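PDB 6NAL: thiol-activated cytolysin from Desulfobulbus propionicus, which probably perforates target-cell membranes by assembling into large oligomeric beta-barrel pores, as other thiol-activated, cholesterol-dependent cytolysins do. Local coordinates for residues Lys283-Asp288 with Ser305-Asp310; Asp268-Asp273 with Gln313-Ile318; Phe245-Ser250 with Asp288-Val293. All blocks are in the same frame, centred on the assembly; numbering follows the deposited sequence.

Contact 1 of 3, residues Lys283-Asp288 with Ser305-Asp310; sequences KLSQID and SLNSMD
In both L306 and N307 the CG atom lies anti to the residue's own carbonyl carbon (chi1 -46° and -75°); in L306 a chi2 of 107°, away from the staggered positions, then turns CD1 toward I287, while N307 brings its amide to S285. L306 CD1 is the reaching branch: it sits 3.6 Å from I287 CB and 3.5 Å from I287 O, with L284 O at 3.7 Å, pressing on turn backbone as much as side chains. L284 O accepts from I287 N, closing a type I turn over L284-I287. The N307 amide lies alongside the same turn, with OD1 3.1 Å from S285 CB and ND2 3.7 Å from L284 CB. No hydrogen bond crosses between the segments, so the contact rests on packing, although N307 ND2 does bond K281 O of helix 279-284. The backbone of N307 is steadied by an ST turn, its N donating to S305 OG at 3.0 Å. S308 N-caps helix 309-320. The contact joins the turn that leads from helix 279-284 into strand 287-294 to the link between strand 299-305 and helix 309-320; I287 also packs on L257 of helix 254-264, and L306 on F248 of strand 232-250.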
loop_
_atom_site.group_PDB
_atom_site.type_symbol
_atom_site.label_atom_id
_atom_site.label_comp_id
_atom_site.label_asym_id
_atom_site.label_seq_id
_atom_site.Cartn_x
_atom_site.Cartn_y
_atom_site.Cartn_z
ATOM N N LYS A 283 -21.397 -7.653 10.208
ATOM C CA LYS A 283 -21.023 -6.360 9.642
ATOM C C LYS A 283 -22.270 -5.585 9.241
ATOM O O LYS A 283 -22.531 -4.499 9.764
ATOM C CB LYS A 283 -20.114 -6.543 8.428
ATOM C CG LYS A 283 -18.700 -6.981 8.724
ATOM C CD LYS A 283 -17.818 -6.987 7.464
ATOM C CE LYS A 283 -16.392 -7.462 7.802
ATOM N NZ LYS A 283 -16.303 -8.925 8.125
ATOM N N LEU A 284 -23.066 -6.160 8.327
ATOM C CA LEU A 284 -24.306 -5.539 7.857
ATOM C C LEU A 284 -25.180 -5.029 8.990
ATOM O O LEU A 284 -25.783 -3.952 8.887
ATOM C CB LEU A 284 -25.123 -6.535 7.055
ATOM C CG LEU A 284 -24.354 -7.100 5.884
ATOM C CD1 LEU A 284 -25.023 -8.360 5.354
ATOM C CD2 LEU A 284 -24.261 -6.058 4.821
ATOM N N SER A 285 -25.284 -5.799 10.071
ATOM C CA SER A 285 -26.121 -5.397 11.194
ATOM C C SER A 285 -25.656 -4.089 11.794
ATOM O O SER A 285 -26.413 -3.440 12.514
ATOM C CB SER A 285 -26.096 -6.486 12.263
ATOM O OG SER A 285 -24.765 -6.697 12.717
ATOM N N GLN A 286 -24.418 -3.703 11.534
ATOM C CA GLN A 286 -23.846 -2.490 12.083
ATOM C C GLN A 286 -24.018 -1.305 11.161
ATOM O O GLN A 286 -23.459 -0.247 11.436
ATOM C CB GLN A 286 -22.353 -2.702 12.353
ATOM C CG GLN A 286 -22.057 -3.503 13.619
ATOM C CD GLN A 286 -20.626 -3.971 13.676
ATOM O OE1 GLN A 286 -20.364 -5.128 13.394
ATOM N NE2 GLN A 286 -19.693 -3.083 14.048
ATOM N N ILE A 287 -24.732 -1.467 10.053
ATOM C CA ILE A 287 -24.894 -0.412 9.053
ATOM C C ILE A 287 -26.332 0.092 9.078
ATOM O O ILE A 287 -27.274 -0.658 8.794
ATOM C CB ILE A 287 -24.487 -0.915 7.658
ATOM C CG1 ILE A 287 -23.044 -1.444 7.731
ATOM C CG2 ILE A 287 -24.585 0.186 6.633
ATOM C CD1 ILE A 287 -22.505 -2.024 6.431
ATOM N N ASP A 288 -26.485 1.372 9.401
ATOM C CA ASP A 288 -27.771 2.064 9.379
ATOM C C ASP A 288 -28.021 2.713 8.015
ATOM O O ASP A 288 -27.189 3.489 7.532
ATOM C CB ASP A 288 -27.822 3.160 10.448
ATOM C CG ASP A 288 -27.853 2.620 11.879
ATOM O OD1 ASP A 288 -28.217 1.435 12.095
ATOM O OD2 ASP A 288 -27.510 3.405 12.799
ATOM N N SER A 305 -32.447 -1.813 7.809
ATOM C CA SER A 305 -31.307 -2.708 7.996
ATOM C C SER A 305 -31.126 -3.701 6.853
ATOM O O SER A 305 -32.081 -4.203 6.260
ATOM C CB SER A 305 -31.422 -3.524 9.262
ATOM O OG SER A 305 -30.585 -4.652 9.168
ATOM N N LEU A 306 -29.884 -4.004 6.569
ATOM C CA LEU A 306 -29.578 -4.897 5.476
ATOM C C LEU A 306 -29.573 -6.366 5.867
ATOM O O LEU A 306 -29.359 -7.210 4.996
ATOM C CB LEU A 306 -28.225 -4.532 4.904
ATOM C CG LEU A 306 -28.102 -3.027 4.707
ATOM C CD1 LEU A 306 -27.165 -2.434 5.751
ATOM C CD2 LEU A 306 -27.611 -2.793 3.302
ATOM N N ASN A 307 -29.755 -6.708 7.138
ATOM C CA ASN A 307 -29.973 -8.119 7.443
ATOM C C ASN A 307 -31.283 -8.590 6.829
ATOM O O ASN A 307 -31.320 -9.600 6.114
ATOM C CB ASN A 307 -29.973 -8.347 8.947
ATOM C CG ASN A 307 -28.579 -8.284 9.533
ATOM O OD1 ASN A 307 -28.389 -7.809 10.658
ATOM N ND2 ASN A 307 -27.587 -8.750 8.766
ATOM N N SER A 308 -32.355 -7.836 7.066
ATOM C CA SER A 308 -33.701 -8.194 6.634
ATOM C C SER A 308 -33.812 -8.276 5.119
ATOM O O SER A 308 -33.628 -7.279 4.415
ATOM C CB SER A 308 -34.676 -7.151 7.181
ATOM O OG SER A 308 -35.804 -6.994 6.338
HETATM N N MSE A 309 -34.152 -9.456 4.625
HETATM C CA MSE A 309 -34.521 -9.602 3.229
HETATM C C MSE A 309 -35.681 -8.690 2.777
HETATM O O MSE A 309 -35.827 -8.400 1.597
HETATM C CB MSE A 309 -34.934 -11.053 2.927
HETATM C CG MSE A 309 -33.928 -12.116 3.269
HETATM SE SE MSE A 309 -34.592 -13.908 2.831
HETATM C CE MSE A 309 -36.249 -13.466 1.841
ATOM N N ASP A 310 -36.555 -8.281 3.686
ATOM C CA ASP A 310 -37.711 -7.490 3.263
ATOM C C ASP A 310 -37.447 -6.001 3.281
ATOM O O ASP A 310 -38.201 -5.260 2.648
ATOM C CB ASP A 310 -38.933 -7.854 4.125
ATOM C CG ASP A 310 -39.574 -9.189 3.657
ATOM O OD1 ASP A 310 -40.191 -9.872 4.517
ATOM O OD2 ASP A 310 -39.422 -9.550 2.435
#

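Contact 2 of 3, residues Asp268-Asp273 with Gln313-Ile318; sequences DGLKID and QKINRI
N316 pairs its side-chain amide with the backbone of L270, and this two-bond docking of a helix on a short beta hairpin (strands 265-266 and 269-270) defines the contact. It lies in what is probably the region of the cytolysin fold that holds the pore-forming sheet, where helix 309-320 follows strand 299-305, which pairs with strand 287-294. The tight part is small and exact. L270 N donates to N316 OD1 at 2.7 Å, with an N-H...O angle of 173°, while N316 ND2 returns a bond to L270 O at 2.8 Å and 162°. Because the N-H and C=O of one extended residue point the same way, a single amide can take both, much as a neighbouring strand would, and the pair fixes its rotation. N316 CG is anti to the carbonyl carbon (chi1 -77°), which swings the amide across to the hairpin. OD1 also comes within 3.3 Å of the CA of G269, an approach that the absence of a side chain there permits. Next to this polar pair, L270 forks over I315: L270 CD1 meets I315 CG2 at 3.9 Å, and L270 CD2 meets I315 CD1 at 4.0 Å. V312 backs L270 from the same helix. The other side is loose. K271 turns away from the helix and is exposed, as are D268 and D273, and Q313 and R317 are exposed on the helix. N316 itself is partly exposed, and a tetraethylene glycol, probably from the crystallisation liquor, lies about 4 Å from its side chain. Both hydrogen bonds land on in-plane carbonyl lone pairs, and L270 O lies almost in the amide plane of N316, so ND2 donates with little tilt.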
loop_
_atom_site.group_PDB
_atom_site.type_symbol
_atom_site.label_atom_id
_atom_site.label_comp_id
_atom_site.label_asym_id
_atom_site.label_seq_id
_atom_site.Cartn_x
_atom_site.Cartn_y
_atom_site.Cartn_z
ATOM N N ASP A 268 -27.325 -1.733 -9.956
ATOM C CA ASP A 268 -28.502 -2.595 -10.086
ATOM C C ASP A 268 -29.338 -2.672 -8.821
ATOM O O ASP A 268 -30.444 -3.217 -8.859
ATOM C CB ASP A 268 -28.118 -4.030 -10.467
ATOM C CG ASP A 268 -27.527 -4.122 -11.862
ATOM O OD1 ASP A 268 -28.045 -3.447 -12.795
ATOM O OD2 ASP A 268 -26.532 -4.860 -12.019
ATOM N N GLY A 269 -28.832 -2.158 -7.708
ATOM C CA GLY A 269 -29.571 -2.163 -6.475
ATOM C C GLY A 269 -28.798 -2.969 -5.450
ATOM O O GLY A 269 -27.619 -3.048 -5.478
ATOM N N LEU A 270 -29.592 -3.552 -4.547
ATOM C CA LEU A 270 -28.991 -4.312 -3.459
ATOM C C LEU A 270 -29.188 -5.804 -3.710
ATOM O O LEU A 270 -30.307 -6.284 -3.788
ATOM C CB LEU A 270 -29.557 -3.936 -2.084
ATOM C CG LEU A 270 -29.046 -2.595 -1.583
ATOM C CD1 LEU A 270 -29.396 -1.480 -2.525
ATOM C CD2 LEU A 270 -29.752 -2.421 -0.256
ATOM N N LYS A 271 -28.107 -6.509 -3.971
ATOM C CA LYS A 271 -28.087 -7.963 -4.160
ATOM C C LYS A 271 -27.357 -8.496 -2.924
ATOM O O LYS A 271 -26.140 -8.736 -2.926
ATOM C CB LYS A 271 -27.378 -8.279 -5.474
ATOM C CG LYS A 271 -27.185 -9.755 -5.715
ATOM C CD LYS A 271 -26.051 -10.066 -6.724
ATOM C CE LYS A 271 -24.647 -9.731 -6.130
ATOM N NZ LYS A 271 -23.994 -10.875 -5.508
ATOM N N ILE A 272 -28.099 -8.627 -1.836
ATOM C CA ILE A 272 -27.583 -9.197 -0.608
ATOM C C ILE A 272 -28.387 -10.446 -0.351
ATOM O O ILE A 272 -29.618 -10.385 -0.269
ATOM C CB ILE A 272 -27.698 -8.242 0.575
ATOM C CG1 ILE A 272 -27.153 -8.932 1.817
ATOM C CG2 ILE A 272 -29.142 -7.887 0.792
ATOM C CD1 ILE A 272 -27.120 -8.017 3.014
ATOM N N ASP A 273 -27.706 -11.576 -0.231
ATOM C CA ASP A 273 -28.411 -12.845 -0.174
ATOM C C ASP A 273 -27.818 -13.749 0.902
ATOM O O ASP A 273 -26.704 -13.542 1.400
ATOM C CB ASP A 273 -28.401 -13.548 -1.543
ATOM C CG ASP A 273 -29.401 -14.702 -1.618
ATOM O OD1 ASP A 273 -30.427 -14.664 -0.897
ATOM O OD2 ASP A 273 -29.153 -15.657 -2.380
ATOM N N GLN A 313 -35.570 -5.839 -0.258
ATOM C CA GLN A 313 -36.513 -5.749 -1.363
ATOM C C GLN A 313 -37.335 -4.444 -1.320
ATOM O O GLN A 313 -37.722 -3.903 -2.369
ATOM C CB GLN A 313 -37.385 -7.010 -1.354
ATOM C CG GLN A 313 -38.534 -6.966 -2.370
ATOM C CD GLN A 313 -39.571 -8.076 -2.159
ATOM O OE1 GLN A 313 -40.762 -7.766 -2.098
ATOM N NE2 GLN A 313 -39.125 -9.349 -1.988
ATOM N N LYS A 314 -37.610 -3.885 -0.142
ATOM C CA LYS A 314 -38.235 -2.569 -0.174
ATOM C C LYS A 314 -37.301 -1.532 -0.795
ATOM O O LYS A 314 -37.760 -0.602 -1.458
ATOM C CB LYS A 314 -38.669 -2.102 1.220
ATOM C CG LYS A 314 -39.370 -0.707 1.146
ATOM C CD LYS A 314 -40.402 -0.431 2.241
ATOM C CE LYS A 314 -39.749 -0.168 3.593
ATOM N NZ LYS A 314 -40.527 -0.810 4.722
ATOM N N ILE A 315 -35.991 -1.657 -0.604
ATOM C CA ILE A 315 -35.089 -0.648 -1.172
ATOM C C ILE A 315 -35.038 -0.771 -2.683
ATOM O O ILE A 315 -35.125 0.225 -3.416
ATOM C CB ILE A 315 -33.687 -0.745 -0.547
ATOM C CG1 ILE A 315 -33.762 -0.257 0.899
ATOM C CG2 ILE A 315 -32.741 0.078 -1.359
ATOM C CD1 ILE A 315 -32.531 -0.333 1.650
ATOM N N ASN A 316 -34.908 -2.002 -3.174
ATOM C CA ASN A 316 -34.789 -2.225 -4.607
ATOM C C ASN A 316 -36.032 -1.801 -5.307
ATOM O O ASN A 316 -35.999 -1.382 -6.457
ATOM C CB ASN A 316 -34.519 -3.692 -4.897
ATOM C CG ASN A 316 -33.095 -4.027 -4.622
ATOM O OD1 ASN A 316 -32.223 -3.195 -4.876
ATOM N ND2 ASN A 316 -32.840 -5.194 -4.072
ATOM N N ARG A 317 -37.138 -1.877 -4.618
ATOM C CA ARG A 317 -38.359 -1.414 -5.234
ATOM C C ARG A 317 -38.395 0.088 -5.347
ATOM O O ARG A 317 -38.751 0.628 -6.404
ATOM C CB ARG A 317 -39.540 -1.899 -4.440
ATOM C CG ARG A 317 -40.872 -1.921 -5.391
ATOM C CD ARG A 317 -41.874 -2.379 -4.384
ATOM N NE ARG A 317 -41.312 -3.372 -3.417
ATOM C CZ ARG A 317 -41.433 -3.406 -2.105
ATOM N NH1 ARG A 317 -42.322 -2.636 -1.564
ATOM N NH2 ARG A 317 -40.690 -4.346 -1.502
ATOM N N ILE A 318 -38.111 0.780 -4.231
ATOM C CA ILE A 318 -37.955 2.225 -4.280
ATOM C C ILE A 318 -37.041 2.627 -5.421
ATOM O O ILE A 318 -37.287 3.634 -6.086
ATOM C CB ILE A 318 -37.426 2.770 -2.951
ATOM C CG1 ILE A 318 -38.430 2.563 -1.825
ATOM C CG2 ILE A 318 -37.118 4.240 -3.155
ATOM C CD1 ILE A 318 -37.740 2.467 -0.461
#

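Contact 3 of 3, residues Phe245-Ser250 with Asp288-Val293; sequences FLKFES and DVSIVV
K247 and S290 face each other as a hydrogen-bonded pair of two antiparallel strands (162° between their directions), and the lysine can be traced outward from there. Its CB lies 4.0 Å from S290 O, the acceptor of K247 N at 2.8 Å. CG extends anti to the backbone N (chi1 179°), and the side chain touches I176 and L190. Bends at chi3 and chi4 bring NZ back over the neighbouring strand, 3.8 Å from S290 OG, and within its own strand NZ makes a salt bridge with E249 OE2 at 3.5 Å. NZ also donates to a water, at a rather short distance, and the water donates to D288 O at 2.9 Å and is hydrogen-bonded to S290 OG, which also bonds N302. On the opposite face L246 CG packs on I291 CG1 at 3.9 Å and F248 CD2 on V289 CG2 at 4.2 Å; I315 of helix 309-320 packs on L246, V289 and I291, and L306 on F248. Six backbone bonds, two at each of F245-V292, K247-S290 and E249-D288, hold the register. Such a ladder, its strands 232-250 and 287-294 joined through a helical stretch, is characteristic of the central sheet of cholesterol-dependent cytolysins, where the helices probably refold into membrane hairpins.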
loop_
_atom_site.group_PDB
_atom_site.type_symbol
_atom_site.label_atom_id
_atom_site.label_comp_id
_atom_site.label_asym_id
_atom_site.label_seq_id
_atom_site.Cartn_x
_atom_site.Cartn_y
_atom_site.Cartn_z
ATOM N N PHE A 245 -31.115 9.196 -2.911
ATOM C CA PHE A 245 -29.892 9.154 -2.126
ATOM C C PHE A 245 -30.005 8.036 -1.116
ATOM O O PHE A 245 -31.036 7.922 -0.462
ATOM C CB PHE A 245 -29.676 10.472 -1.380
ATOM C CG PHE A 245 -29.237 11.590 -2.252
ATOM C CD1 PHE A 245 -30.150 12.432 -2.822
ATOM C CD2 PHE A 245 -27.890 11.802 -2.491
ATOM C CE1 PHE A 245 -29.735 13.493 -3.631
ATOM C CE2 PHE A 245 -27.465 12.838 -3.296
ATOM C CZ PHE A 245 -28.387 13.688 -3.861
ATOM N N LEU A 246 -28.946 7.235 -0.978
ATOM C CA LEU A 246 -28.830 6.242 0.085
ATOM C C LEU A 246 -27.618 6.551 0.960
ATOM O O LEU A 246 -26.484 6.529 0.485
ATOM C CB LEU A 246 -28.680 4.837 -0.488
ATOM C CG LEU A 246 -29.938 4.153 -0.988
ATOM C CD1 LEU A 246 -30.044 4.618 -2.413
ATOM C CD2 LEU A 246 -29.799 2.688 -0.822
ATOM N N LYS A 247 -27.848 6.765 2.241
ATOM C CA LYS A 247 -26.787 7.089 3.176
ATOM C C LYS A 247 -26.544 5.881 4.061
ATOM O O LYS A 247 -27.471 5.377 4.694
ATOM C CB LYS A 247 -27.157 8.307 4.021
ATOM C CG LYS A 247 -26.093 8.664 5.024
ATOM C CD LYS A 247 -26.435 9.998 5.717
ATOM C CE LYS A 247 -26.423 9.840 7.241
ATOM N NZ LYS A 247 -27.394 8.777 7.643
ATOM N N PHE A 248 -25.301 5.402 4.085
ATOM C CA PHE A 248 -24.891 4.295 4.942
ATOM C C PHE A 248 -23.932 4.836 5.998
ATOM O O PHE A 248 -22.902 5.416 5.658
ATOM C CB PHE A 248 -24.200 3.198 4.154
ATOM C CG PHE A 248 -24.982 2.665 3.008
ATOM C CD1 PHE A 248 -24.958 3.287 1.776
ATOM C CD2 PHE A 248 -25.738 1.515 3.150
ATOM C CE1 PHE A 248 -25.696 2.776 0.720
ATOM C CE2 PHE A 248 -26.443 0.995 2.097
ATOM C CZ PHE A 248 -26.433 1.635 0.886
ATOM N N GLU A 249 -24.273 4.647 7.257
ATOM C CA GLU A 249 -23.539 5.168 8.397
ATOM C C GLU A 249 -23.222 3.985 9.311
ATOM O O GLU A 249 -24.081 3.118 9.546
ATOM C CB GLU A 249 -24.358 6.223 9.139
ATOM C CG GLU A 249 -23.517 7.276 9.850
ATOM C CD GLU A 249 -24.346 8.412 10.485
ATOM O OE1 GLU A 249 -24.630 8.338 11.708
ATOM O OE2 GLU A 249 -24.694 9.384 9.768
ATOM N N SER A 250 -21.985 3.930 9.808
ATOM C CA SER A 250 -21.532 2.766 10.557
ATOM C C SER A 250 -20.423 3.166 11.504
ATOM O O SER A 250 -19.702 4.127 11.248
ATOM C CB SER A 250 -21.021 1.685 9.612
ATOM O OG SER A 250 -20.686 0.523 10.321
ATOM N N ASP A 288 -26.485 1.372 9.401
ATOM C CA ASP A 288 -27.771 2.064 9.379
ATOM C C ASP A 288 -28.021 2.713 8.015
ATOM O O ASP A 288 -27.189 3.489 7.532
ATOM C CB ASP A 288 -27.822 3.160 10.448
ATOM C CG ASP A 288 -27.853 2.620 11.879
ATOM O OD1 ASP A 288 -28.217 1.435 12.095
ATOM O OD2 ASP A 288 -27.510 3.405 12.799
ATOM N N VAL A 289 -29.187 2.446 7.427
ATOM C CA VAL A 289 -29.533 2.942 6.096
ATOM C C VAL A 289 -30.560 4.063 6.215
ATOM O O VAL A 289 -31.510 3.976 6.997
ATOM C CB VAL A 289 -30.075 1.813 5.199
ATOM C CG1 VAL A 289 -30.233 2.320 3.773
ATOM C CG2 VAL A 289 -29.187 0.590 5.272
ATOM N N SER A 290 -30.358 5.119 5.442
ATOM C CA SER A 290 -31.299 6.219 5.328
ATOM C C SER A 290 -31.474 6.488 3.855
ATOM O O SER A 290 -30.527 6.348 3.098
ATOM C CB SER A 290 -30.811 7.456 6.008
ATOM O OG SER A 290 -30.825 7.221 7.394
ATOM N N ILE A 291 -32.670 6.891 3.465
ATOM C CA ILE A 291 -33.002 7.088 2.061
ATOM C C ILE A 291 -33.899 8.292 1.888
ATOM O O ILE A 291 -34.876 8.481 2.617
ATOM C CB ILE A 291 -33.703 5.865 1.463
ATOM C CG1 ILE A 291 -32.803 4.657 1.614
ATOM C CG2 ILE A 291 -34.044 6.143 0.060
ATOM C CD1 ILE A 291 -33.462 3.418 1.085
ATOM N N VAL A 292 -33.598 9.074 0.881
ATOM C CA VAL A 292 -34.444 10.177 0.510
ATOM C C VAL A 292 -34.706 10.084 -0.983
ATOM O O VAL A 292 -33.795 9.849 -1.787
ATOM C CB VAL A 292 -33.828 11.536 0.902
ATOM C CG1 VAL A 292 -32.505 11.660 0.329
ATOM C CG2 VAL A 292 -34.672 12.676 0.414
ATOM N N VAL A 293 -35.965 10.288 -1.345
ATOM C CA VAL A 293 -36.418 10.210 -2.716
ATOM C C VAL A 293 -37.059 11.555 -3.069
ATOM O O VAL A 293 -37.929 12.039 -2.344
ATOM C CB VAL A 293 -37.406 9.044 -2.898
ATOM C CG1 VAL A 293 -38.082 9.179 -4.279
ATOM C CG2 VAL A 293 -36.709 7.662 -2.722
HETATM O O HOH W 1 -27.896 6.301 7.885
#

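Overall arrangement
The three contacts touch one another pairwise, their centres 12 to 13 Å apart. Contact 3 supplies the sheet, contact 2 lays helix 309-320 across its apolar face, and contact 1 closes one end. I315 of contact 2 packs onto contact 3: I315 CG1 lies 3.7 Å from I291 CD1, and I315 CG2 lies 4.0 Å from L246 CD2. From contact 1, L306 CD1 reaches V289 CG2 at 3.7 Å, and L306 and L284 both also pack on I272 of contact 2. Contacts 1 and 3 share D288, and Q286 O probably bonds S250 OG. In related cytolysins the counterparts of strand 299-305 and the following segment probably shift off the sheet edge before subunits pair.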